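Local coordinates for protein ribokinase, putative (PDB 3B1N) that probably phosphorylates nucleosides as a nucleoside kinase of the ribokinase (PfkB) family, binding a nucleoside analogue and ADP in this complex, at residues D12-F17 / A285-Q290. Numbering follows the deposited sequence.
Sequences DNIMTF and AHQGPQ. With MZR (5-hydroxy-1-(beta-D-ribofuranosyl)-1H-imidazole-4-carboxamide), chain F.
Asp12 and Pro289 meet at the ribose of the bound mizoribine, where the CG corner of the proline ring lies 3.5 Å from Asp12 OD2. The carboxylate is spread along the diol edge of the sugar and accepts two hydrogen bonds, one on each oxygen: the ribose O2' donates to Asp12 OD1 at 2.7 Å and O3' to Asp12 OD2 at 2.5 Å. This two-point grip should fix the rotation of the carboxylate, and Ser8, Gly48, Asn52 and Asp253 supply further hydrogen bonds to the ligand, together with Ser36 of the second subunit.

Two residues along the strand, Ile14 reaches the loop with the end of its longer branch. CG1 sits beside the backbone N (chi1 -63°), anti to the carbonyl carbon, and the extended chain carries CD1 to the CD edge of Pro289, 3.7 Å away; more loosely, it approaches CA of Gly288. Ile14 CG2, anti to the backbone N, lies in van der Waals contact 3.8 Å from Gln287 NE2. Gln287 brings its amide there through a bend at chi2 (57°), and the two side chains run past each other in opposite directions. The other end of the same amide faces Thr16, but Gln287 OE1 stays 3.8 Å from Thr16 OG1, too far for a hydrogen bond.

No hydrogen bond joins 12-17 to 285-290 directly. The loop has anchors of its own: Asp247 accepts from Gly288 N, while Gln290 is hydrogen-bonded to Asn52, Tyr78 and Arg81. The contact thus joins the small four-stranded sheet, the lid of PfkB kinases, to the loop after helix 269-284 of the large alpha/beta domain, with Asp12 bridging the ribose hydroxyls as in ribokinase-family sugar and nucleoside kinases.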
loop_
_atom_site.group_PDB
_atom_site.type_symbol
_atom_site.label_atom_id
_atom_site.label_comp_id
_atom_site.label_asym_id
_atom_site.label_seq_id
_atom_site.Cartn_x
_atom_site.Cartn_y
_atom_site.Cartn_z
ATOM N N ASP B 12 -10.345 2.416 -8.046
ATOM C CA ASP B 12 -9.326 2.687 -7.045
ATOM C C ASP B 12 -9.810 2.388 -5.636
ATOM O O ASP B 12 -10.912 2.803 -5.276
ATOM C CB ASP B 12 -8.893 4.163 -7.086
ATOM C CG ASP B 12 -8.127 4.525 -8.324
ATOM O OD1 ASP B 12 -7.648 3.656 -9.061
ATOM O OD2 ASP B 12 -7.923 5.732 -8.496
ATOM N N ASN B 13 -8.983 1.700 -4.851
ATOM C CA ASN B 13 -9.228 1.566 -3.395
ATOM C C ASN B 13 -8.103 2.306 -2.738
ATOM O O ASN B 13 -6.959 1.883 -2.837
ATOM C CB ASN B 13 -9.290 0.089 -2.997
ATOM C CG ASN B 13 -10.642 -0.545 -3.424
ATOM O OD1 ASN B 13 -10.707 -1.303 -4.360
ATOM N ND2 ASN B 13 -11.725 -0.150 -2.750
ATOM N N ILE B 14 -8.459 3.461 -2.169
ATOM C CA ILE B 14 -7.460 4.392 -1.654
ATOM C C ILE B 14 -7.439 4.340 -0.124
ATOM O O ILE B 14 -8.475 4.552 0.560
ATOM C CB ILE B 14 -7.761 5.794 -2.125
ATOM C CG1 ILE B 14 -7.659 5.836 -3.671
ATOM C CG2 ILE B 14 -6.738 6.793 -1.500
ATOM C CD1 ILE B 14 -8.361 7.030 -4.279
ATOM N N MET B 15 -6.236 4.094 0.371
ATOM C CA MET B 15 -6.020 3.987 1.803
ATOM C C MET B 15 -5.092 5.115 2.184
ATOM O O MET B 15 -3.904 5.106 1.823
ATOM C CB MET B 15 -5.397 2.628 2.061
ATOM C CG MET B 15 -6.439 1.475 1.859
ATOM S SD MET B 15 -5.660 -0.077 1.417
ATOM C CE MET B 15 -5.378 0.178 -0.365
ATOM N N THR B 16 -5.672 6.089 2.885
ATOM C CA THR B 16 -5.020 7.350 3.215
ATOM C C THR B 16 -4.349 7.273 4.579
ATOM O O THR B 16 -5.048 7.211 5.601
ATOM C CB THR B 16 -6.045 8.522 3.338
ATOM O OG1 THR B 16 -6.821 8.630 2.145
ATOM C CG2 THR B 16 -5.304 9.837 3.520
ATOM N N PHE B 17 -3.026 7.266 4.589
ATOM C CA PHE B 17 -2.305 7.354 5.901
ATOM C C PHE B 17 -2.292 8.812 6.238
ATOM O O PHE B 17 -1.748 9.633 5.466
ATOM C CB PHE B 17 -0.891 6.809 5.810
ATOM C CG PHE B 17 -0.059 7.053 7.056
ATOM C CD1 PHE B 17 -0.447 6.433 8.244
ATOM C CD2 PHE B 17 1.109 7.827 7.022
ATOM C CE1 PHE B 17 0.275 6.631 9.393
ATOM C CE2 PHE B 17 1.838 8.040 8.209
ATOM C CZ PHE B 17 1.385 7.448 9.384
ATOM N N ALA B 285 -8.783 18.651 -2.338
ATOM C CA ALA B 285 -9.762 18.970 -1.294
ATOM C C ALA B 285 -10.865 17.916 -1.120
ATOM O O ALA B 285 -11.762 18.078 -0.264
ATOM C CB ALA B 285 -10.359 20.360 -1.520
ATOM N N HIS B 286 -10.818 16.832 -1.914
ATOM C CA HIS B 286 -11.860 15.823 -1.864
ATOM C C HIS B 286 -11.245 14.442 -2.017
ATOM O O HIS B 286 -10.160 14.291 -2.586
ATOM C CB HIS B 286 -12.932 16.073 -2.936
ATOM C CG HIS B 286 -13.520 17.439 -2.874
ATOM N ND1 HIS B 286 -14.637 17.738 -2.116
ATOM C CD2 HIS B 286 -13.098 18.607 -3.418
ATOM C CE1 HIS B 286 -14.880 19.037 -2.210
ATOM N NE2 HIS B 286 -13.978 19.583 -3.014
ATOM N N GLN B 287 -11.957 13.433 -1.522
ATOM C CA GLN B 287 -11.470 12.060 -1.463
ATOM C C GLN B 287 -11.741 11.415 -2.794
ATOM O O GLN B 287 -12.909 11.395 -3.203
ATOM C CB GLN B 287 -12.310 11.322 -0.395
ATOM C CG GLN B 287 -12.001 9.856 -0.266
ATOM C CD GLN B 287 -10.566 9.626 0.049
ATOM O OE1 GLN B 287 -9.974 10.364 0.853
ATOM N NE2 GLN B 287 -9.962 8.618 -0.593
ATOM N N GLY B 288 -10.726 10.834 -3.430
ATOM C CA GLY B 288 -10.945 10.149 -4.697
ATOM C C GLY B 288 -10.329 11.045 -5.764
ATOM O O GLY B 288 -10.280 12.273 -5.602
ATOM N N PRO B 289 -9.918 10.472 -6.894
ATOM C CA PRO B 289 -9.371 11.316 -7.975
ATOM C C PRO B 289 -10.431 12.130 -8.715
ATOM O O PRO B 289 -10.032 13.101 -9.366
ATOM C CB PRO B 289 -8.677 10.308 -8.913
ATOM C CG PRO B 289 -9.215 8.979 -8.522
ATOM C CD PRO B 289 -9.694 9.022 -7.120
ATOM N N GLN B 290 -11.727 11.772 -8.636
ATOM C CA GLN B 290 -12.733 12.455 -9.461
ATOM C C GLN B 290 -13.943 12.960 -8.674
ATOM O O GLN B 290 -14.978 13.266 -9.265
ATOM C CB GLN B 290 -13.216 11.538 -10.594
ATOM C CG GLN B 290 -12.134 11.028 -11.560
ATOM C CD GLN B 290 -12.714 9.985 -12.526
ATOM O OE1 GLN B 290 -13.924 10.058 -12.883
ATOM N NE2 GLN B 290 -11.870 9.104 -13.038
HETATM N N1 MZR F . -0.635 1.677 -14.656
HETATM O O3 MZR F . -2.701 3.462 -14.080
HETATM C C4 MZR F . -2.163 3.279 -12.787
HETATM C C5 MZR F . -1.035 2.440 -12.452
HETATM C C6 MZR F . -0.270 1.612 -13.387
HETATM O O6 MZR F . 0.643 0.924 -12.883
HETATM N N7 MZR F . -0.916 2.606 -11.106
HETATM C C8 MZR F . -1.873 3.467 -10.689
HETATM N N9 MZR F . -2.658 3.892 -11.721
HETATM C "C1'" MZR F . -3.760 4.866 -11.655
HETATM C "C2'" MZR F . -4.793 4.684 -10.557
HETATM O "O2'" MZR F . -5.851 3.919 -11.125
HETATM C "C3'" MZR F . -5.129 6.147 -10.173
HETATM O "O3'" MZR F . -6.482 6.564 -10.371
HETATM C "C4'" MZR F . -4.189 6.985 -10.998
HETATM O "O4'" MZR F . -3.132 6.096 -11.308
HETATM C "C5'" MZR F . -3.673 8.169 -10.213
HETATM O "O5'" MZR F . -2.811 8.912 -11.116
#